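Replication initiation and membrane attachment protein (Geobacillus stearothermophilus 10, PDB 5WTN) probably helps to initiate DNA replication as a primosomal protein, and assembles into a tetramer. Local coordinates at residues A[30-35]-A[138-143]; A[46-51]-A[68-73]; A[93-98]-A[102-107]. All blocks are in the same frame, centred on the assembly; numbering follows the deposited sequence.

Contact 1: A[30-35]-A[138-143]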
# COMPACT_ATOMS: atom_id res chain seq x y z
N LEU A 30 -1.36 10.57 9.11
CA LEU A 30 -0.28 11.54 9.14
C LEU A 30 -0.65 12.82 8.42
O LEU A 30 -0.41 13.91 8.91
CB LEU A 30 0.97 10.97 8.50
CG LEU A 30 1.72 10.03 9.44
CD1 LEU A 30 2.61 9.15 8.58
CD2 LEU A 30 2.53 10.81 10.47
N THR A 31 -1.24 12.68 7.25
CA THR A 31 -1.53 13.86 6.47
C THR A 31 -2.72 14.62 6.99
O THR A 31 -2.73 15.85 6.92
CB THR A 31 -1.76 13.51 5.03
OG1 THR A 31 -0.73 12.61 4.60
CG2 THR A 31 -1.73 14.77 4.18
N LEU A 32 -3.75 13.90 7.46
CA LEU A 32 -4.99 14.55 7.87
C LEU A 32 -5.20 14.83 9.35
O LEU A 32 -6.06 15.62 9.71
CB LEU A 32 -6.18 13.79 7.33
CG LEU A 32 -6.08 13.45 5.85
CD1 LEU A 32 -7.31 12.68 5.45
CD2 LEU A 32 -5.96 14.72 5.03
N LEU A 33 -4.42 14.20 10.21
CA LEU A 33 -4.72 14.25 11.65
C LEU A 33 -3.56 14.86 12.41
O LEU A 33 -3.71 15.78 13.21
CB LEU A 33 -5.12 12.87 12.20
CG LEU A 33 -6.43 12.25 11.72
CD1 LEU A 33 -6.66 10.96 12.47
CD2 LEU A 33 -7.59 13.20 11.89
N TYR A 34 -2.40 14.26 12.20
CA TYR A 34 -1.17 14.80 12.74
C TYR A 34 -0.70 16.09 12.11
O TYR A 34 -0.17 16.94 12.81
CB TYR A 34 -0.09 13.76 12.62
CG TYR A 34 -0.17 12.71 13.68
CD1 TYR A 34 -1.07 11.68 13.58
CD2 TYR A 34 0.68 12.74 14.78
CE1 TYR A 34 -1.13 10.70 14.56
CE2 TYR A 34 0.63 11.76 15.75
CZ TYR A 34 -0.28 10.75 15.63
OH TYR A 34 -0.34 9.79 16.59
N GLN A 35 -0.86 16.25 10.80
CA GLN A 35 -0.28 17.42 10.14
C GLN A 35 -0.80 18.74 10.64
O GLN A 35 -0.02 19.64 10.86
CB GLN A 35 -0.40 17.35 8.62
CG GLN A 35 0.56 18.29 7.90
CD GLN A 35 0.27 18.38 6.41
OE1 GLN A 35 0.87 19.17 5.68
NE2 GLN A 35 -0.64 17.56 5.95
N ILE A 138 -15.43 17.24 11.83
CA ILE A 138 -16.44 16.20 11.68
C ILE A 138 -16.21 15.37 10.41
O ILE A 138 -16.46 14.15 10.39
CB ILE A 138 -17.87 16.79 11.71
CG1 ILE A 138 -18.14 17.43 13.07
CG2 ILE A 138 -18.92 15.72 11.42
CD1 ILE A 138 -19.57 17.81 13.30
N GLN A 139 -15.75 16.03 9.35
CA GLN A 139 -15.46 15.35 8.10
C GLN A 139 -14.32 14.36 8.30
O GLN A 139 -14.34 13.26 7.74
CB GLN A 139 -15.10 16.36 7.01
CG GLN A 139 -16.17 17.41 6.75
CD GLN A 139 -16.06 18.02 5.37
OE1 GLN A 139 -15.38 17.49 4.49
NE2 GLN A 139 -16.75 19.14 5.17
N LEU A 140 -13.34 14.76 9.10
CA LEU A 140 -12.21 13.91 9.42
C LEU A 140 -12.68 12.71 10.23
O LEU A 140 -12.37 11.57 9.91
CB LEU A 140 -11.16 14.69 10.21
CG LEU A 140 -10.36 15.73 9.42
CD1 LEU A 140 -9.34 16.42 10.31
CD2 LEU A 140 -9.68 15.09 8.22
N SER A 141 -13.45 12.98 11.29
CA SER A 141 -14.01 11.90 12.10
C SER A 141 -14.78 10.90 11.24
O SER A 141 -14.59 9.69 11.37
CB SER A 141 -14.92 12.47 13.19
OG SER A 141 -14.93 11.64 14.33
N ASN A 142 -15.66 11.40 10.38
CA ASN A 142 -16.47 10.52 9.54
C ASN A 142 -15.62 9.72 8.58
O ASN A 142 -15.81 8.51 8.45
CB ASN A 142 -17.51 11.31 8.75
CG ASN A 142 -18.65 11.81 9.62
OD1 ASN A 142 -18.97 11.20 10.65
ND2 ASN A 142 -19.27 12.92 9.22
N PHE A 143 -14.68 10.39 7.92
CA PHE A 143 -13.77 9.76 6.99
C PHE A 143 -13.06 8.56 7.62
O PHE A 143 -12.81 7.55 6.96
CB PHE A 143 -12.75 10.79 6.54
CG PHE A 143 -11.75 10.27 5.55
CD1 PHE A 143 -12.00 10.36 4.20
CD2 PHE A 143 -10.54 9.71 5.98
CE1 PHE A 143 -11.08 9.88 3.27
CE2 PHE A 143 -9.62 9.22 5.06
CZ PHE A 143 -9.89 9.31 3.70
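Leu-32 and Leu-140 face each other where helix 24-38 meets helix 134-143. Their interaction is apolar: CB of Leu-32 lies 3.8 Å from CD2 of Leu-140. The other methyl, Leu-140 CD1, reaches the backbone and comes within 3.4 Å of Leu-32 O. It also meets CD2 of Leu-33 at 4.0 Å. The side chains of Leu-33 and Leu-140 slide past each other in opposite directions. Leu-140 therefore fits its two branches against neighbouring residues of helix 24-38.

One aromatic ring joins this apolar set. Phe-143 carries CG anti to its backbone N (chi1 -179°), and its CE2 comes 4.2 Å from CD1 of Leu-32. The two side chains cross at about a right angle. The short helix axes approach to 11.0 Å, with 130° between their directions, closer to antiparallel than to parallel.

The two segments share no polar bond. Helix 24-38 widens to a pi-type turn at 30-34, with a weak bond from Gln-35 N to Leu-30 O. The extended side chain of Gln-35 reaches back to Thr-31 O. Its NE2 donates at 2.9 Å, in the carbonyl plane and on a lone pair. Its OE1 bonds weakly to Thr-48 of the second subunit.

Leu-128 of helix 122-132 touches both Leu-33 and Leu-140, and Leu-55 of the second subunit packs on Leu-140 and Phe-143. Methyl groups and a ring thus join helix 134-143 to helix 24-38 beside that subunit. Their hold depends on fit and burial rather than on directed bonds.

Contact 2: A[46-51]-A[68-73]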
# COMPACT_ATOMS: atom_id res chain seq x y z
N TYR A 46 9.19 13.15 8.41
CA TYR A 46 8.74 11.83 8.81
C TYR A 46 8.70 10.94 7.57
O TYR A 46 9.10 9.78 7.60
CB TYR A 46 7.37 11.93 9.49
CG TYR A 46 6.86 10.61 10.03
CD1 TYR A 46 7.20 10.19 11.30
CD2 TYR A 46 6.05 9.78 9.26
CE1 TYR A 46 6.75 8.98 11.81
CE2 TYR A 46 5.59 8.56 9.76
CZ TYR A 46 5.93 8.16 11.04
OH TYR A 46 5.49 6.96 11.57
N MET A 47 8.23 11.52 6.47
CA MET A 47 8.21 10.82 5.19
C MET A 47 9.63 10.45 4.78
O MET A 47 9.90 9.30 4.42
CB MET A 47 7.56 11.68 4.11
CG MET A 47 6.08 11.96 4.35
SD MET A 47 5.07 10.47 4.27
CE MET A 47 5.16 9.92 5.97
N THR A 48 10.53 11.42 4.84
CA THR A 48 11.92 11.18 4.53
C THR A 48 12.54 10.09 5.44
O THR A 48 13.23 9.19 4.96
CB THR A 48 12.73 12.51 4.52
OG1 THR A 48 12.16 13.40 3.55
CG2 THR A 48 14.18 12.27 4.18
N LEU A 49 12.26 10.14 6.74
CA LEU A 49 12.76 9.09 7.62
C LEU A 49 12.27 7.67 7.26
O LEU A 49 13.02 6.71 7.26
CB LEU A 49 12.43 9.42 9.06
CG LEU A 49 13.32 10.53 9.62
CD1 LEU A 49 13.01 10.83 11.07
CD2 LEU A 49 14.76 10.10 9.44
N TRP A 50 10.99 7.58 6.94
CA TRP A 50 10.35 6.35 6.47
C TRP A 50 10.99 5.86 5.18
O TRP A 50 11.28 4.67 5.05
CB TRP A 50 8.85 6.63 6.31
CG TRP A 50 7.96 5.54 5.72
CD1 TRP A 50 8.31 4.26 5.39
CD2 TRP A 50 6.55 5.66 5.42
NE1 TRP A 50 7.20 3.58 4.89
CE2 TRP A 50 6.12 4.42 4.90
CE3 TRP A 50 5.61 6.70 5.55
CZ2 TRP A 50 4.79 4.20 4.50
CZ3 TRP A 50 4.30 6.48 5.15
CH2 TRP A 50 3.90 5.24 4.63
N GLY A 51 11.21 6.77 4.23
CA GLY A 51 11.92 6.43 3.01
C GLY A 51 13.34 6.00 3.32
O GLY A 51 13.85 5.04 2.72
N ALA A 68 20.53 16.94 2.02
CA ALA A 68 20.51 16.79 0.58
C ALA A 68 19.18 16.22 0.09
O ALA A 68 18.61 16.72 -0.87
CB ALA A 68 21.64 15.92 0.14
N LEU A 69 18.69 15.17 0.75
CA LEU A 69 17.40 14.60 0.39
C LEU A 69 16.25 15.61 0.46
O LEU A 69 15.45 15.73 -0.46
CB LEU A 69 17.12 13.36 1.23
CG LEU A 69 17.95 12.15 0.80
CD1 LEU A 69 17.81 10.97 1.76
CD2 LEU A 69 17.53 11.77 -0.60
N MET A 70 16.19 16.37 1.55
CA MET A 70 15.07 17.27 1.78
C MET A 70 15.31 18.66 1.23
O MET A 70 14.38 19.46 1.12
CB MET A 70 14.72 17.36 3.28
CG MET A 70 14.26 16.04 3.88
SD MET A 70 14.14 16.10 5.64
CE MET A 70 12.66 17.07 5.69
N GLN A 71 16.56 18.94 0.87
CA GLN A 71 16.92 20.31 0.49
C GLN A 71 16.56 21.31 1.61
O GLN A 71 15.89 22.31 1.36
CB GLN A 71 16.23 20.69 -0.83
CG GLN A 71 17.02 21.62 -1.73
CD GLN A 71 16.33 21.85 -3.07
OE1 GLN A 71 16.78 21.34 -4.10
NE2 GLN A 71 15.22 22.62 -3.06
N CYS A 72 17.01 21.03 2.84
CA CYS A 72 16.94 22.00 3.95
C CYS A 72 18.20 21.98 4.84
O CYS A 72 19.07 21.12 4.70
CB CYS A 72 15.68 21.79 4.81
SG CYS A 72 14.64 23.31 4.88
N GLY A 73 18.26 22.91 5.78
CA GLY A 73 19.36 22.93 6.72
C GLY A 73 19.09 22.17 8.00
O GLY A 73 17.95 21.79 8.25
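Thr-48 lies against the side chain of Met-70, its OG1 3.4 Å from CG of the methionine. The contact belongs to what the order of helices and strands suggests is a winged-helix domain. Helix 40-55 would be its first helix. Helix 63-70, the turn at 71-73 and helix 74-86 would form its helix-turn-helix.

Both branches of Thr-48 are used. The methyl CG2 stands anti to the backbone N, which turns it to helix 63-70. There it meets CG of Met-70 at 3.8 Å and CB of Leu-69 at 4.3 Å. The hydroxyl is beside the backbone N (chi1 -59°) and bonds to Ala-44 O one turn back in the same helix. It is also bonded by Gln-35 NE2 of the second subunit. OG1 thus has polar partners of its own while its flank touches Met-70.

Met-70 is the last helical residue before the turn. Gln-71 follows with positive phi, and Gly-73 takes the N-cap position of the next helix. The chain of Met-70 crosses Thr-48 at a slant and also packs on Leu-45. Gln-35 and Pro-36 of the second subunit lie over Met-70 and Leu-69 respectively, so the contact is buried at a subunit interface.

The sulfur of Met-70 takes part as well as its CG. The chain is bent about the CG-SD bond (chi3 74°). SD lies 3.9 Å from OG1 of Thr-48 and 4.0 Å from CB of the same residue.

Contact 3: A[93-98]-A[102-107]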
# COMPACT_ATOMS: atom_id res chain seq x y z
N TYR A 93 17.70 7.77 20.03
CA TYR A 93 18.73 7.25 20.92
C TYR A 93 20.08 7.78 20.50
O TYR A 93 20.31 8.06 19.32
CB TYR A 93 18.75 5.72 20.87
CG TYR A 93 17.50 5.03 21.35
CD1 TYR A 93 17.39 4.57 22.65
CD2 TYR A 93 16.42 4.81 20.49
CE1 TYR A 93 16.25 3.93 23.09
CE2 TYR A 93 15.28 4.16 20.92
CZ TYR A 93 15.20 3.72 22.22
OH TYR A 93 14.06 3.07 22.66
N VAL A 94 20.98 7.91 21.46
CA VAL A 94 22.36 8.32 21.16
C VAL A 94 23.35 7.26 21.59
O VAL A 94 23.19 6.61 22.62
CB VAL A 94 22.73 9.71 21.77
CG1 VAL A 94 23.04 9.61 23.24
CG2 VAL A 94 23.89 10.33 21.03
N HIS A 95 24.38 7.05 20.77
CA HIS A 95 25.40 6.08 21.11
C HIS A 95 26.37 6.67 22.11
O HIS A 95 26.78 7.83 21.97
CB HIS A 95 26.18 5.63 19.88
CG HIS A 95 27.09 4.47 20.13
ND1 HIS A 95 28.33 4.60 20.70
CD2 HIS A 95 26.93 3.14 19.88
CE1 HIS A 95 28.90 3.42 20.80
NE2 HIS A 95 28.07 2.51 20.31
N ALA A 96 26.74 5.85 23.10
CA ALA A 96 27.63 6.25 24.19
C ALA A 96 28.91 6.83 23.60
O ALA A 96 29.60 6.16 22.82
CB ALA A 96 27.96 5.05 25.07
N LYS A 97 29.25 8.05 23.98
CA LYS A 97 30.21 8.81 23.20
C LYS A 97 31.65 8.36 23.43
O LYS A 97 32.16 8.42 24.54
CB LYS A 97 30.06 10.32 23.46
CG LYS A 97 28.74 10.94 22.96
CD LYS A 97 27.66 10.99 24.07
CE LYS A 97 26.49 11.90 23.69
NZ LYS A 97 25.42 11.95 24.74
N GLU A 98 32.27 7.88 22.35
CA GLU A 98 33.69 7.55 22.33
C GLU A 98 34.31 7.96 20.98
O GLU A 98 33.82 7.55 19.92
CB GLU A 98 33.92 6.05 22.63
CG GLU A 98 33.52 5.61 24.05
CD GLU A 98 33.85 4.15 24.37
OE1 GLU A 98 34.75 3.57 23.71
OE2 GLU A 98 33.22 3.58 25.29
N PRO A 102 32.49 12.04 16.29
CA PRO A 102 31.13 12.54 16.06
C PRO A 102 30.06 11.59 16.65
O PRO A 102 30.25 10.36 16.67
CB PRO A 102 31.03 12.61 14.52
CG PRO A 102 32.44 12.43 14.02
CD PRO A 102 33.09 11.54 15.04
N LYS A 103 28.93 12.16 17.06
CA LYS A 103 27.84 11.40 17.66
C LYS A 103 27.17 10.39 16.69
O LYS A 103 27.15 10.59 15.46
CB LYS A 103 26.76 12.36 18.18
CG LYS A 103 27.13 13.18 19.39
CD LYS A 103 26.01 14.17 19.63
CE LYS A 103 26.04 14.82 21.00
NZ LYS A 103 24.85 15.72 21.10
N LEU A 104 26.62 9.32 17.25
CA LEU A 104 25.84 8.37 16.46
C LEU A 104 24.38 8.29 16.97
O LEU A 104 24.14 7.79 18.06
CB LEU A 104 26.49 6.99 16.49
CG LEU A 104 25.71 5.84 15.83
CD1 LEU A 104 25.44 6.14 14.37
CD2 LEU A 104 26.44 4.53 16.00
N PHE A 105 23.43 8.76 16.16
CA PHE A 105 22.01 8.72 16.53
C PHE A 105 21.28 7.49 15.99
O PHE A 105 21.56 7.03 14.89
CB PHE A 105 21.29 9.95 16.00
CG PHE A 105 21.71 11.20 16.66
CD1 PHE A 105 21.14 11.58 17.85
CD2 PHE A 105 22.71 12.00 16.10
CE1 PHE A 105 21.54 12.75 18.48
CE2 PHE A 105 23.11 13.17 16.73
CZ PHE A 105 22.52 13.54 17.92
N LEU A 106 20.34 6.97 16.78
CA LEU A 106 19.42 5.96 16.30
C LEU A 106 18.05 6.62 16.20
O LEU A 106 17.49 7.06 17.19
CB LEU A 106 19.37 4.79 17.28
CG LEU A 106 19.17 3.39 16.70
CD1 LEU A 106 19.43 2.33 17.76
CD2 LEU A 106 17.78 3.26 16.12
N TYR A 107 17.52 6.71 14.99
CA TYR A 107 16.19 7.26 14.79
C TYR A 107 15.21 6.12 14.64
O TYR A 107 15.19 5.45 13.61
CB TYR A 107 16.16 8.11 13.53
CG TYR A 107 16.90 9.40 13.69
CD1 TYR A 107 16.85 10.10 14.89
CD2 TYR A 107 17.69 9.91 12.68
CE1 TYR A 107 17.53 11.30 15.06
CE2 TYR A 107 18.39 11.10 12.84
CZ TYR A 107 18.31 11.79 14.04
OH TYR A 107 18.99 12.98 14.21
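Tyr-93 and Leu-106 stand side by side on one face of an antiparallel hairpin, with their CB atoms 3.8 Å apart. They are a hydrogen-bonded pair. Tyr-93 N donates to Leu-106 O at 2.9 Å, nearly straight at 169°, and Leu-106 N returns a bond to Tyr-93 O at 2.8 Å. Leu-106 O also lies at the edge of the Tyr-93 ring, near its plane.

Val-94 and Phe-105 form the next pair, a non-hydrogen-bonded one, and point to the other face. CG2 of Val-94 stands anti to the backbone N and meets CE1 of Phe-105 at 4.2 Å. CB of Phe-105 in turn sits over one face of the Tyr-107 ring, offset toward its rim.

His-95 crosses Leu-104 at a slant, with CB 3.7 Å from CB of Leu-104. In the backbone, His-95 N bonds to Leu-104 O, nearly along the C=O axis. CG of the histidine is anti to its backbone N (chi1 -170°), and ND1 donates to Ala-96 O from above the carbonyl plane. With the ring of His-95 cut back to an alanine, Leu-104 CD2 would probably lose its neighbour, Ala-96 O its ND1 donor, and Phe-154 of the third subunit its edge-to-face partner.

Lys-97 is poorly ordered and touches Lys-103 only through carbon, CE to CE at 4.0 Å. The ammonium of Lys-103 goes to Glu-7 O.

The hairpin resembles the wing of a winged-helix domain. Tyr-107 OH bonds His-63 of helix 63-70 and, weakly, Arg-81 of helix 74-86. Strand 104-109 bonds to strand 13-17 on its other edge. Strand 90-95 is outermost within the chain, but Tyr-93, Val-94 and His-95 pair with an antiparallel strand of the third subunit, so the sheet continues across the interface.

Contacts 1 and 2 are buried helix packing, whereas contact 3 is a partly buried hairpin with an exposed loop end. The first two are linked through consecutive helices 24-38 and 40-55, where Leu-30 CD1 lies 3.7 Å from Met-47 CE. Both also touch the second subunit: Gln-35 of one chain reaches Thr-48 of the other. Contact 3 faces the third subunit instead. Its centre is about 20 Å from that of contact 2, and the two do not touch. The chemistry follows the place. Methyls, a ring and a thioether join the helices, while backbone hydrogen bonds join the strands of 93-98 and 102-107.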